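Local coordinates for pesticidal crystal protein Cry2Aa (Bacillus thuringiensis serovar kurstaki, PDB 1I5P), which kills insect larvae by binding to midgut epithelial cells of dipteran and lepidopteran species and promoting their colloid-osmotic lysis, at residues A[112-115]-A[116-119]; A[120-123]-A[124-127]; A[151-154]-A[155-159]; A[185-188]-A[189-193]; A[211-214]-A[215-219]. All blocks are in the same frame, centred on the assembly; numbering follows the deposited sequence.

Interaction 1 (A[112-115]-A[116-119]); sequences RVNA and ELIG
An i-to-i+4 salt bridge joins Arg112 to Glu116 over one turn of helix 107-135, in the helical bundle of the N-terminal endotoxin domain. Arg112 NE donates to Glu116 OE2 across 2.8 Å, meeting the anti lone pair of that oxygen, with an N-H...O angle of 150°. Arg112 NH2 adds a weak bond to the same Glu116 OE2 at 3.2 Å. A single oxygen thus faces the NE-NH2 edge of the guanidinium, and the guanidinium and carboxylate planes are twisted 46° apart. Water 1 lies in the guanidinium plane at its edge, accepting from Arg112 NH2 (3.0 Å) and donating to Glu116 OE2 (2.6 Å). Arg112 reaches this spot because CG stands anti to the backbone N (chi1 -176°) and the chain then bends at chi2. Glu116 CG, turned to the side of its own backbone N, lies 3.2 Å from Arg112 O; the bend at chi2 then carries OE2 to the guanidinium. That carbonyl oxygen takes the helical hydrogen bond from Glu116 N. One residue further along, Val113 CG1 rests loosely against Leu117 CG at 4.4 Å; Val113 also packs on Leu173 and Leu176 of helix 170-193, and Leu117 on Met90 of helix 88-101. The other oxygen of the carboxylate, Glu116 OE1, forms a salt bridge with Arg160. An arginine at each oxygen of this buried carboxylate would probably stabilise its negative charge.

Interaction 2 (A[120-123]-A[124-127]); sequences LQAN and IREF
Asn123 and Glu126 run side by side, and Asn123 ND2 gives Glu126 OE1 a weak hydrogen bond of 3.3 Å. The amide and carboxylate planes are 32° apart, so the two flat groups are only moderately twisted. Glu126 is extended beyond CG and passes close to the backbone, Glu126 CG coming within 3.2 Å of Ala122 O. That carbonyl oxygen accepts the helical bond from Glu126 N at 2.9 Å and also sits beneath one face of the Arg125 guanidinium, off toward its rim. A bend at chi3 (44°) brings the Arg125 guanidinium over it. At the guanidinium edge, Gln121 NE2 approaches Arg125 NE to 3.6 Å; both donate weakly to water 2, which bridges the pair. Arg125 NH2 has a long salt bridge to Glu126 OE2 at 3.9 Å. On the inner side of the helix, Leu120 and Ile124 point the same way, with Leu120 CG 4.1 Å from Ile124 CD1. Further out, Asn123 OD1 accepts from Arg160 NE, which fixes the rotation of the amide and leaves ND2 directed to Glu126. Trp78 NE1 donates to Gln121 O, a carbonyl already bonded to Arg125 N, while Met183 packs on both Leu120 and Ile124. The polar side is therefore joined by weak, long or water-mediated links, whereas the apolar side and the Asn123 amide are held by neighbouring helices.

Interaction 3 (A[151-154]-A[155-159]); sequences NTMQ and QLFLN
Met153 and Phe157 are joined twice along helix 145-160, by backbone and by side chain. Phe157 N donates to Met153 O at 2.9 Å, and Thr152 O and Gln154 O are likewise satisfied by Leu156 N and Leu158 N. Asn151 O is held less closely: Gln155 N lies 3.3 Å away and above the carbonyl plane. Among the polar side chains, Thr152 OG1 bonds back to Ser148 O, leaving the methyl carbon Thr152 CG2 to touch Leu156 CD1 at 3.9 Å. Gln155, bent at chi2, sends its NE2 to Asn159 OD1 at 2.8 Å; the acceptor is in the Gln155 amide plane, yet the donor stands 36° out of the Asn159 carbonyl plane. Gln154 NE2 has a weak hydrogen bond to His184 NE2, and Gln154 OE1 lies against the apolar Leu158 CD1 at 3.9 Å. The main side-chain contact is a CH-pi one. Met153 folds back at chi2 and chi3, setting the methyl CE above the middle of the Phe157 ring, 3.7 Å from the centroid and 13° off the normal. Met153 SD is 4.7 Å from the same centroid and oblique to it, completing a Met-aromatic contact. Phe157 also stacks with His184 and meets Phe187, both on helix 170-193. On the buried side the contact is probably a matter of dispersion and weak CH-pi attraction, chiefly from the S-bound methyl over the ring, while hydrogen bonds serve polar groups elsewhere round the helix.

Interaction 4 (A[185-188]-A[189-193]); sequences LSFI and RDVIL
Asp190 N donates to Ser186 O at 2.9 Å, the shortest polar bond between residues 185-188 and 189-193. The carboxylate stays close to the same carbonyl: Asp190 CG is beside its own backbone N (chi1 -79°), which puts CG 3.2 Å and Asp190 OD1 3.3 Å from Ser186 O; these two oxygens are both acceptors and do not bond. Asp190 OD1 and OD2 find their donors outside, in the backbone N-H groups of Ile73 and Leu74 where helix 74-81 begins. These donors would be expected to stabilise the charge of the buried acid. Arg189 stretches out from CG to NE, away from residues 185-188, and spends its three nitrogens on the carbonyls of Gly70, Phe262 and Tyr264. Leu193 CD1 lies over the centre of one guanidinium face, 3.4 Å above the Arg189 plane. The apolar contacts follow the same four-residue spacing. Val191 CG2 stands over one face of the Phe187 ring, offset toward the rim and 4.1 Å from Phe187 CE1, with the two side chains pointing the same way. Ile188 CG2 and Ile192 CD1 meet at 4.2 Å. All residues that touch between 185-188 and 189-193 are buried. Phe187 faces helix 145-160 and meets Phe127 of helix 107-135 edge-to-face, whereas Leu185 and Ile188 pack on helix 202-232, so this end of helix 170-193 is flanked by other members of the bundle.

Interaction 5 (A[211-214]-A[215-219]); sequences YLRN and YTRDY
The aromatic contact is a T-shaped pair: the edge of Tyr215 points at the face of Tyr211, with centroids 5.4 Å apart and planes at 74°. Tyr215 CE1 makes the closest approach, 3.6 Å from Tyr211 CD2. Among hydrogen bonds, Leu212 O is gripped twice by Thr216, through its backbone N and through OG1 (2.5 Å, a distance probably somewhat too short in the model). Thr216 OG1 reaches it by standing beside its own N (chi1 -72°). The charged groups gather on the next side of the helix. Arg213 NH1 and Arg217 NH2 come within 3.7 Å, and water 3 sits between them, accepting from Arg213 NH1 (2.8 Å) and Arg217 NH2 (2.7 Å). Each guanidinium has a neighbour to draw it: Arg213 NH1 donates to Asn214 OD1 at 3.1 Å, and Arg217 NH1 donates a nearly straight hydrogen bond (172°) to Asp218 OD1 at 3.0 Å, part of a salt bridge. Arg213 NH2 extends to Asn577 O in the C-terminal endotoxin region. Tyr211 and Tyr215 pack on helices 145-160 and 170-193, and Thr216 touches Trp259 of helix 238-259, so helix 202-232 is a bundle helix that packs on its neighbours and meets the C-terminal region through Arg213.

How the interactions relate
All five contacts lie within the N-terminal endotoxin domain and follow in series along the chain. Interactions 1 and 2 are successive pieces of helix 107-135, with centres 12 Å apart; interactions 3, 4 and 5 belong to helices 145-160, 170-193 and 202-232. Interaction 3 touches 2, 4 and 5, its centre about 10, 13 and 15 Å from theirs, and Met153 SD packs on Asn123 and Phe127. Interaction 4 touches 2, 3 and 5. Interaction 1 touches none of 3, 4 and 5, its nearest atoms being about 5 Å from interaction 3 and about 12 Å from interactions 4 and 5. The row crosses the helical bundle, which in three-domain Cry toxins is the pore-forming domain.

Interaction 1 (A[112-115]-A[116-119])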
loop_
_atom_site.group_PDB
_atom_site.type_symbol
_atom_site.label_atom_id
_atom_site.label_comp_id
_atom_site.label_asym_id
_atom_site.label_seq_id
_atom_site.Cartn_x
_atom_site.Cartn_y
_atom_site.Cartn_z
ATOM N N ARG A 112 14.639 17.165 23.636
ATOM C CA ARG A 112 13.252 17.622 23.638
ATOM C C ARG A 112 12.287 16.549 23.143
ATOM O O ARG A 112 11.223 16.340 23.729
ATOM C CB ARG A 112 13.097 18.884 22.784
ATOM C CG ARG A 112 11.688 19.469 22.824
ATOM C CD ARG A 112 11.232 19.680 24.266
ATOM N NE ARG A 112 9.895 20.260 24.354
ATOM C CZ ARG A 112 9.593 21.506 23.999
ATOM N NH1 ARG A 112 10.534 22.315 23.529
ATOM N NH2 ARG A 112 8.344 21.945 24.116
ATOM N N VAL A 113 12.655 15.880 22.054
ATOM C CA VAL A 113 11.825 14.820 21.497
ATOM C C VAL A 113 11.589 13.764 22.571
ATOM O O VAL A 113 10.455 13.338 22.798
ATOM C CB VAL A 113 12.503 14.160 20.274
ATOM C CG1 VAL A 113 11.915 12.775 20.025
ATOM C CG2 VAL A 113 12.318 15.040 19.047
ATOM N N ASN A 114 12.661 13.347 23.234
ATOM C CA ASN A 114 12.553 12.341 24.289
ATOM C C ASN A 114 11.643 12.770 25.434
ATOM O O ASN A 114 10.922 11.951 25.993
ATOM C CB ASN A 114 13.928 12.007 24.849
ATOM C CG ASN A 114 14.637 10.947 24.050
ATOM O OD1 ASN A 114 14.022 9.990 23.591
ATOM N ND2 ASN A 114 15.947 11.096 23.901
ATOM N N ALA A 115 11.683 14.052 25.781
ATOM C CA ALA A 115 10.838 14.564 26.854
ATOM C C ALA A 115 9.388 14.551 26.385
ATOM O O ALA A 115 8.471 14.255 27.158
ATOM C CB ALA A 115 11.268 15.989 27.234
ATOM N N GLU A 116 9.189 14.870 25.111
ATOM C CA GLU A 116 7.856 14.886 24.531
ATOM C C GLU A 116 7.274 13.481 24.427
ATOM O O GLU A 116 6.063 13.306 24.544
ATOM C CB GLU A 116 7.881 15.541 23.148
ATOM C CG GLU A 116 8.147 17.034 23.166
ATOM C CD GLU A 116 7.165 17.789 24.045
ATOM O OE1 GLU A 116 6.058 17.265 24.293
ATOM O OE2 GLU A 116 7.497 18.913 24.482
ATOM N N LEU A 117 8.124 12.482 24.202
ATOM C CA LEU A 117 7.637 11.106 24.108
ATOM C C LEU A 117 7.127 10.674 25.473
ATOM O O LEU A 117 6.104 9.995 25.587
ATOM C CB LEU A 117 8.746 10.151 23.650
ATOM C CG LEU A 117 9.152 10.177 22.168
ATOM C CD1 LEU A 117 10.255 9.163 21.933
ATOM C CD2 LEU A 117 7.952 9.864 21.287
ATOM N N ILE A 118 7.857 11.073 26.507
ATOM C CA ILE A 118 7.489 10.752 27.874
ATOM C C ILE A 118 6.180 11.446 28.240
ATOM O O ILE A 118 5.287 10.835 28.831
ATOM C CB ILE A 118 8.604 11.197 28.854
ATOM C CG1 ILE A 118 9.815 10.274 28.705
ATOM C CG2 ILE A 118 8.089 11.191 30.286
ATOM C CD1 ILE A 118 11.065 10.779 29.394
ATOM N N GLY A 119 6.066 12.716 27.874
ATOM C CA GLY A 119 4.865 13.469 28.193
ATOM C C GLY A 119 3.630 12.976 27.467
ATOM O O GLY A 119 2.536 12.902 28.040
HETATM O O HOH W 1 5.654 20.730 24.377
#

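Interaction 2 (A[120-123]-A[124-127])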
loop_
_atom_site.group_PDB
_atom_site.type_symbol
_atom_site.label_atom_id
_atom_site.label_comp_id
_atom_site.label_asym_id
_atom_site.label_seq_id
_atom_site.Cartn_x
_atom_site.Cartn_y
_atom_site.Cartn_z
ATOM N N LEU A 120 3.810 12.650 26.192
ATOM C CA LEU A 120 2.729 12.150 25.359
ATOM C C LEU A 120 2.194 10.864 25.994
ATOM O O LEU A 120 0.991 10.720 26.225
ATOM C CB LEU A 120 3.266 11.876 23.952
ATOM C CG LEU A 120 2.307 11.885 22.766
ATOM C CD1 LEU A 120 1.453 13.151 22.784
ATOM C CD2 LEU A 120 3.110 11.810 21.475
ATOM N N GLN A 121 3.102 9.938 26.279
ATOM C CA GLN A 121 2.741 8.670 26.905
ATOM C C GLN A 121 1.972 8.905 28.207
ATOM O O GLN A 121 0.925 8.304 28.433
ATOM C CB GLN A 121 4.011 7.855 27.182
ATOM C CG GLN A 121 3.807 6.569 27.970
ATOM C CD GLN A 121 3.646 6.804 29.460
ATOM O OE1 GLN A 121 4.450 7.496 30.084
ATOM N NE2 GLN A 121 2.603 6.223 30.038
ATOM N N ALA A 122 2.490 9.790 29.053
ATOM C CA ALA A 122 1.859 10.090 30.337
ATOM C C ALA A 122 0.484 10.734 30.202
ATOM O O ALA A 122 -0.494 10.272 30.791
ATOM C CB ALA A 122 2.767 10.997 31.163
ATOM N N ASN A 123 0.423 11.818 29.439
ATOM C CA ASN A 123 -0.817 12.544 29.231
ATOM C C ASN A 123 -1.925 11.649 28.685
ATOM O O ASN A 123 -3.067 11.722 29.132
ATOM C CB ASN A 123 -0.571 13.707 28.273
ATOM C CG ASN A 123 0.360 14.752 28.856
ATOM O OD1 ASN A 123 0.826 15.641 28.148
ATOM N ND2 ASN A 123 0.627 14.655 30.159
ATOM N N ILE A 124 -1.586 10.812 27.711
ATOM C CA ILE A 124 -2.560 9.910 27.112
ATOM C C ILE A 124 -3.040 8.860 28.106
ATOM O O ILE A 124 -4.226 8.525 28.131
ATOM C CB ILE A 124 -1.980 9.187 25.879
ATOM C CG1 ILE A 124 -1.716 10.205 24.760
ATOM C CG2 ILE A 124 -2.938 8.101 25.418
ATOM C CD1 ILE A 124 -1.032 9.619 23.537
ATOM N N ARG A 125 -2.124 8.331 28.912
ATOM C CA ARG A 125 -2.499 7.330 29.902
ATOM C C ARG A 125 -3.430 7.984 30.917
ATOM O O ARG A 125 -4.424 7.390 31.334
ATOM C CB ARG A 125 -1.266 6.781 30.623
ATOM C CG ARG A 125 -1.601 5.808 31.763
ATOM C CD ARG A 125 -0.367 5.494 32.589
ATOM N NE ARG A 125 0.394 6.710 32.853
ATOM C CZ ARG A 125 0.003 7.697 33.657
ATOM N NH1 ARG A 125 -1.153 7.630 34.313
ATOM N NH2 ARG A 125 0.765 8.772 33.777
ATOM N N GLU A 126 -3.099 9.213 31.305
ATOM C CA GLU A 126 -3.899 9.963 32.268
ATOM C C GLU A 126 -5.321 10.164 31.756
ATOM O O GLU A 126 -6.286 9.990 32.504
ATOM C CB GLU A 126 -3.244 11.322 32.550
ATOM C CG GLU A 126 -1.983 11.223 33.404
ATOM C CD GLU A 126 -1.097 12.461 33.319
ATOM O OE1 GLU A 126 -1.386 13.357 32.495
ATOM O OE2 GLU A 126 -0.100 12.530 34.070
ATOM N N PHE A 127 -5.446 10.525 30.481
ATOM C CA PHE A 127 -6.757 10.737 29.881
ATOM C C PHE A 127 -7.593 9.464 29.899
ATOM O O PHE A 127 -8.729 9.470 30.374
ATOM C CB PHE A 127 -6.636 11.213 28.433
ATOM C CG PHE A 127 -7.954 11.233 27.702
ATOM C CD1 PHE A 127 -8.895 12.223 27.968
ATOM C CD2 PHE A 127 -8.284 10.217 26.806
ATOM C CE1 PHE A 127 -10.149 12.205 27.357
ATOM C CE2 PHE A 127 -9.538 10.189 26.190
ATOM C CZ PHE A 127 -10.472 11.186 26.469
HETATM O O HOH W 2 3.127 4.883 32.312
#

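Interaction 3 (A[151-154]-A[155-159])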
loop_
_atom_site.group_PDB
_atom_site.type_symbol
_atom_site.label_atom_id
_atom_site.label_comp_id
_atom_site.label_asym_id
_atom_site.label_seq_id
_atom_site.Cartn_x
_atom_site.Cartn_y
_atom_site.Cartn_z
ATOM N N ASN A 151 -10.854 18.334 27.066
ATOM C CA ASN A 151 -10.306 19.657 26.777
ATOM C C ASN A 151 -8.825 19.756 27.127
ATOM O O ASN A 151 -8.056 20.404 26.421
ATOM C CB ASN A 151 -11.079 20.737 27.541
ATOM C CG ASN A 151 -12.473 20.949 26.995
ATOM O OD1 ASN A 151 -12.843 20.374 25.976
ATOM N ND2 ASN A 151 -13.251 21.788 27.666
ATOM N N THR A 152 -8.430 19.117 28.219
ATOM C CA THR A 152 -7.040 19.143 28.648
ATOM C C THR A 152 -6.160 18.320 27.703
ATOM O O THR A 152 -5.101 18.779 27.265
ATOM C CB THR A 152 -6.903 18.584 30.080
ATOM O OG1 THR A 152 -7.744 19.333 30.963
ATOM C CG2 THR A 152 -5.460 18.685 30.563
ATOM N N MET A 153 -6.608 17.108 27.393
ATOM C CA MET A 153 -5.868 16.217 26.506
ATOM C C MET A 153 -5.695 16.847 25.127
ATOM O O MET A 153 -4.611 16.792 24.541
ATOM C CB MET A 153 -6.605 14.877 26.380
ATOM C CG MET A 153 -5.884 13.826 25.545
ATOM S SD MET A 153 -4.335 13.260 26.279
ATOM C CE MET A 153 -3.121 14.171 25.321
ATOM N N GLN A 154 -6.769 17.451 24.620
ATOM C CA GLN A 154 -6.745 18.084 23.308
ATOM C C GLN A 154 -5.674 19.153 23.232
ATOM O O GLN A 154 -4.901 19.208 22.270
ATOM C CB GLN A 154 -8.110 18.707 22.988
ATOM C CG GLN A 154 -8.105 19.722 21.834
ATOM C CD GLN A 154 -7.880 19.106 20.451
ATOM O OE1 GLN A 154 -7.821 19.821 19.446
ATOM N NE2 GLN A 154 -7.762 17.785 20.394
ATOM N N GLN A 155 -5.632 20.008 24.249
ATOM C CA GLN A 155 -4.655 21.083 24.282
ATOM C C GLN A 155 -3.254 20.507 24.428
ATOM O O GLN A 155 -2.301 21.029 23.855
ATOM C CB GLN A 155 -4.961 22.039 25.432
ATOM C CG GLN A 155 -4.064 23.266 25.461
ATOM C CD GLN A 155 -4.073 24.018 24.148
ATOM O OE1 GLN A 155 -5.129 24.422 23.660
ATOM N NE2 GLN A 155 -2.893 24.209 23.564
ATOM N N LEU A 156 -3.131 19.425 25.191
ATOM C CA LEU A 156 -1.831 18.795 25.376
ATOM C C LEU A 156 -1.323 18.218 24.055
ATOM O O LEU A 156 -0.126 18.253 23.779
ATOM C CB LEU A 156 -1.918 17.702 26.448
ATOM C CG LEU A 156 -2.027 18.249 27.877
ATOM C CD1 LEU A 156 -2.333 17.128 28.851
ATOM C CD2 LEU A 156 -0.723 18.953 28.252
ATOM N N PHE A 157 -2.233 17.695 23.238
ATOM C CA PHE A 157 -1.855 17.140 21.939
ATOM C C PHE A 157 -1.312 18.263 21.052
ATOM O O PHE A 157 -0.302 18.102 20.363
ATOM C CB PHE A 157 -3.066 16.496 21.258
ATOM C CG PHE A 157 -3.196 15.016 21.507
ATOM C CD1 PHE A 157 -4.410 14.472 21.917
ATOM C CD2 PHE A 157 -2.120 14.161 21.284
ATOM C CE1 PHE A 157 -4.557 13.095 22.100
ATOM C CE2 PHE A 157 -2.253 12.784 21.463
ATOM C CZ PHE A 157 -3.477 12.248 21.870
ATOM N N LEU A 158 -2.002 19.399 21.075
ATOM C CA LEU A 158 -1.617 20.560 20.287
ATOM C C LEU A 158 -0.262 21.124 20.710
ATOM O O LEU A 158 0.465 21.681 19.890
ATOM C CB LEU A 158 -2.687 21.647 20.406
ATOM C CG LEU A 158 -4.078 21.293 19.874
ATOM C CD1 LEU A 158 -5.019 22.476 20.077
ATOM C CD2 LEU A 158 -3.983 20.933 18.398
ATOM N N ASN A 159 0.075 20.977 21.989
ATOM C CA ASN A 159 1.346 21.480 22.501
ATOM C C ASN A 159 2.511 20.554 22.194
ATOM O O ASN A 159 3.645 21.005 22.055
ATOM C CB ASN A 159 1.292 21.673 24.016
ATOM C CG ASN A 159 0.345 22.773 24.432
ATOM O OD1 ASN A 159 -0.175 23.512 23.598
ATOM N ND2 ASN A 159 0.126 22.895 25.735
#

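Interaction 4 (A[185-188]-A[189-193])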
loop_
_atom_site.group_PDB
_atom_site.type_symbol
_atom_site.label_atom_id
_atom_site.label_comp_id
_atom_site.label_asym_id
_atom_site.label_seq_id
_atom_site.Cartn_x
_atom_site.Cartn_y
_atom_site.Cartn_z
ATOM N N LEU A 185 -5.558 12.032 16.327
ATOM C CA LEU A 185 -6.728 11.785 15.493
ATOM C C LEU A 185 -7.591 10.664 16.055
ATOM O O LEU A 185 -8.821 10.716 15.956
ATOM C CB LEU A 185 -6.299 11.466 14.057
ATOM C CG LEU A 185 -5.725 12.654 13.274
ATOM C CD1 LEU A 185 -5.285 12.205 11.885
ATOM C CD2 LEU A 185 -6.775 13.755 13.168
ATOM N N SER A 186 -6.945 9.662 16.648
ATOM C CA SER A 186 -7.659 8.539 17.248
ATOM C C SER A 186 -8.457 9.068 18.437
ATOM O O SER A 186 -9.595 8.649 18.678
ATOM C CB SER A 186 -6.674 7.470 17.725
ATOM O OG SER A 186 -6.006 6.860 16.627
ATOM N N PHE A 187 -7.829 9.984 19.174
ATOM C CA PHE A 187 -8.418 10.630 20.343
ATOM C C PHE A 187 -9.683 11.376 19.930
ATOM O O PHE A 187 -10.740 11.225 20.543
ATOM C CB PHE A 187 -7.399 11.610 20.950
ATOM C CG PHE A 187 -8.014 12.683 21.813
ATOM C CD1 PHE A 187 -8.501 12.384 23.084
ATOM C CD2 PHE A 187 -8.117 13.994 21.347
ATOM C CE1 PHE A 187 -9.080 13.371 23.882
ATOM C CE2 PHE A 187 -8.697 14.990 22.142
ATOM C CZ PHE A 187 -9.180 14.674 23.413
ATOM N N ILE A 188 -9.564 12.182 18.884
ATOM C CA ILE A 188 -10.690 12.949 18.373
ATOM C C ILE A 188 -11.835 12.026 17.949
ATOM O O ILE A 188 -12.992 12.264 18.286
ATOM C CB ILE A 188 -10.244 13.827 17.184
ATOM C CG1 ILE A 188 -9.269 14.896 17.692
ATOM C CG2 ILE A 188 -11.461 14.456 16.497
ATOM C CD1 ILE A 188 -8.531 15.656 16.591
ATOM N N ARG A 189 -11.501 10.964 17.224
ATOM C CA ARG A 189 -12.506 10.011 16.779
ATOM C C ARG A 189 -13.182 9.363 17.988
ATOM O O ARG A 189 -14.384 9.113 17.970
ATOM C CB ARG A 189 -11.864 8.925 15.905
ATOM C CG ARG A 189 -12.862 8.003 15.207
ATOM C CD ARG A 189 -12.135 6.886 14.477
ATOM N NE ARG A 189 -13.005 6.104 13.597
ATOM C CZ ARG A 189 -13.402 4.861 13.845
ATOM N NH1 ARG A 189 -13.019 4.246 14.956
ATOM N NH2 ARG A 189 -14.159 4.218 12.966
ATOM N N ASP A 190 -12.407 9.091 19.034
ATOM C CA ASP A 190 -12.956 8.475 20.240
ATOM C C ASP A 190 -14.017 9.371 20.870
ATOM O O ASP A 190 -15.087 8.897 21.254
ATOM C CB ASP A 190 -11.848 8.201 21.263
ATOM C CG ASP A 190 -11.044 6.946 20.943
ATOM O OD1 ASP A 190 -11.407 6.219 19.994
ATOM O OD2 ASP A 190 -10.051 6.680 21.654
ATOM N N VAL A 191 -13.725 10.664 20.975
ATOM C CA VAL A 191 -14.676 11.603 21.561
ATOM C C VAL A 191 -15.991 11.560 20.792
ATOM O O VAL A 191 -17.071 11.540 21.383
ATOM C CB VAL A 191 -14.131 13.049 21.525
ATOM C CG1 VAL A 191 -15.217 14.029 21.964
ATOM C CG2 VAL A 191 -12.911 13.166 22.427
ATOM N N ILE A 192 -15.884 11.533 19.468
ATOM C CA ILE A 192 -17.051 11.500 18.594
ATOM C C ILE A 192 -17.903 10.239 18.757
ATOM O O ILE A 192 -19.109 10.321 19.014
ATOM C CB ILE A 192 -16.629 11.599 17.109
ATOM C CG1 ILE A 192 -15.937 12.946 16.856
ATOM C CG2 ILE A 192 -17.845 11.420 16.204
ATOM C CD1 ILE A 192 -15.313 13.076 15.483
ATOM N N LEU A 193 -17.272 9.077 18.606
ATOM C CA LEU A 193 -17.974 7.799 18.687
ATOM C C LEU A 193 -18.435 7.373 20.079
ATOM O O LEU A 193 -19.263 6.472 20.216
ATOM C CB LEU A 193 -17.110 6.696 18.064
ATOM C CG LEU A 193 -16.809 6.888 16.568
ATOM C CD1 LEU A 193 -15.895 5.779 16.063
ATOM C CD2 LEU A 193 -18.122 6.909 15.782
#

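Interaction 5 (A[211-214]-A[215-219])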
loop_
_atom_site.group_PDB
_atom_site.type_symbol
_atom_site.label_atom_id
_atom_site.label_comp_id
_atom_site.label_asym_id
_atom_site.label_seq_id
_atom_site.Cartn_x
_atom_site.Cartn_y
_atom_site.Cartn_z
ATOM N N TYR A 211 -12.902 18.910 14.092
ATOM C CA TYR A 211 -11.524 18.621 14.467
ATOM C C TYR A 211 -10.989 17.436 13.656
ATOM O O TYR A 211 -9.898 17.500 13.086
ATOM C CB TYR A 211 -11.433 18.292 15.960
ATOM C CG TYR A 211 -11.367 19.491 16.888
ATOM C CD1 TYR A 211 -11.317 19.314 18.271
ATOM C CD2 TYR A 211 -11.328 20.793 16.391
ATOM C CE1 TYR A 211 -11.226 20.402 19.138
ATOM C CE2 TYR A 211 -11.238 21.891 17.250
ATOM C CZ TYR A 211 -11.185 21.686 18.620
ATOM O OH TYR A 211 -11.066 22.754 19.479
ATOM N N LEU A 212 -11.760 16.354 13.608
ATOM C CA LEU A 212 -11.333 15.170 12.874
ATOM C C LEU A 212 -11.011 15.525 11.426
ATOM O O LEU A 212 -9.975 15.128 10.892
ATOM C CB LEU A 212 -12.418 14.089 12.908
ATOM C CG LEU A 212 -11.999 12.741 12.301
ATOM C CD1 LEU A 212 -10.791 12.193 13.054
ATOM C CD2 LEU A 212 -13.160 11.751 12.365
ATOM N N ARG A 213 -11.898 16.282 10.792
ATOM C CA ARG A 213 -11.675 16.674 9.412
ATOM C C ARG A 213 -10.500 17.639 9.273
ATOM O O ARG A 213 -9.573 17.389 8.498
ATOM C CB ARG A 213 -12.920 17.333 8.817
ATOM C CG ARG A 213 -12.716 17.789 7.365
ATOM C CD ARG A 213 -13.625 18.957 7.008
ATOM N NE ARG A 213 -13.489 19.381 5.612
ATOM C CZ ARG A 213 -12.607 20.273 5.161
ATOM N NH1 ARG A 213 -11.754 20.865 5.986
ATOM N NH2 ARG A 213 -12.588 20.582 3.871
ATOM N N ASN A 214 -10.539 18.739 10.018
ATOM C CA ASN A 214 -9.488 19.754 9.924
ATOM C C ASN A 214 -8.097 19.284 10.305
ATOM O O ASN A 214 -7.124 19.636 9.641
ATOM C CB ASN A 214 -9.865 20.989 10.747
ATOM C CG ASN A 214 -11.104 21.690 10.208
ATOM O OD1 ASN A 214 -11.479 21.508 9.051
ATOM N ND2 ASN A 214 -11.733 22.507 11.044
ATOM N N TYR A 215 -7.985 18.492 11.364
ATOM C CA TYR A 215 -6.668 18.011 11.750
ATOM C C TYR A 215 -6.183 16.927 10.789
ATOM O O TYR A 215 -4.991 16.822 10.519
ATOM C CB TYR A 215 -6.678 17.527 13.202
ATOM C CG TYR A 215 -6.660 18.683 14.187
ATOM C CD1 TYR A 215 -7.802 19.043 14.898
ATOM C CD2 TYR A 215 -5.506 19.453 14.363
ATOM C CE1 TYR A 215 -7.800 20.143 15.761
ATOM C CE2 TYR A 215 -5.491 20.553 15.220
ATOM C CZ TYR A 215 -6.641 20.893 15.917
ATOM O OH TYR A 215 -6.619 21.974 16.769
ATOM N N THR A 216 -7.107 16.136 10.252
ATOM C CA THR A 216 -6.721 15.106 9.287
ATOM C C THR A 216 -6.098 15.830 8.093
ATOM O O THR A 216 -5.093 15.394 7.533
ATOM C CB THR A 216 -7.948 14.291 8.804
ATOM O OG1 THR A 216 -8.392 13.425 9.858
ATOM C CG2 THR A 216 -7.594 13.459 7.580
ATOM N N ARG A 217 -6.708 16.948 7.718
ATOM C CA ARG A 217 -6.215 17.747 6.612
ATOM C C ARG A 217 -4.808 18.276 6.901
ATOM O O ARG A 217 -3.878 18.043 6.128
ATOM C CB ARG A 217 -7.178 18.906 6.346
ATOM C CG ARG A 217 -6.608 20.025 5.488
ATOM C CD ARG A 217 -6.568 21.314 6.290
ATOM N NE ARG A 217 -7.824 22.049 6.210
ATOM C CZ ARG A 217 -8.283 22.860 7.157
ATOM N NH1 ARG A 217 -7.600 23.041 8.278
ATOM N NH2 ARG A 217 -9.423 23.507 6.971
ATOM N N ASP A 218 -4.654 18.975 8.020
ATOM C CA ASP A 218 -3.359 19.545 8.390
ATOM C C ASP A 218 -2.248 18.505 8.493
ATOM O O ASP A 218 -1.166 18.675 7.920
ATOM C CB ASP A 218 -3.466 20.288 9.723
ATOM C CG ASP A 218 -4.418 21.466 9.661
ATOM O OD1 ASP A 218 -4.845 21.827 8.549
ATOM O OD2 ASP A 218 -4.736 22.035 10.726
ATOM N N TYR A 219 -2.515 17.435 9.232
ATOM C CA TYR A 219 -1.530 16.386 9.413
ATOM C C TYR A 219 -1.247 15.625 8.121
ATOM O O TYR A 219 -0.102 15.268 7.846
ATOM C CB TYR A 219 -1.996 15.426 10.505
ATOM C CG TYR A 219 -2.207 16.082 11.856
ATOM C CD1 TYR A 219 -2.933 15.433 12.851
ATOM C CD2 TYR A 219 -1.684 17.346 12.142
ATOM C CE1 TYR A 219 -3.134 16.017 14.092
ATOM C CE2 TYR A 219 -1.879 17.945 13.392
ATOM C CZ TYR A 219 -2.609 17.274 14.359
ATOM O OH TYR A 219 -2.842 17.850 15.587
HETATM O O HOH W 3 -10.372 22.850 4.482
#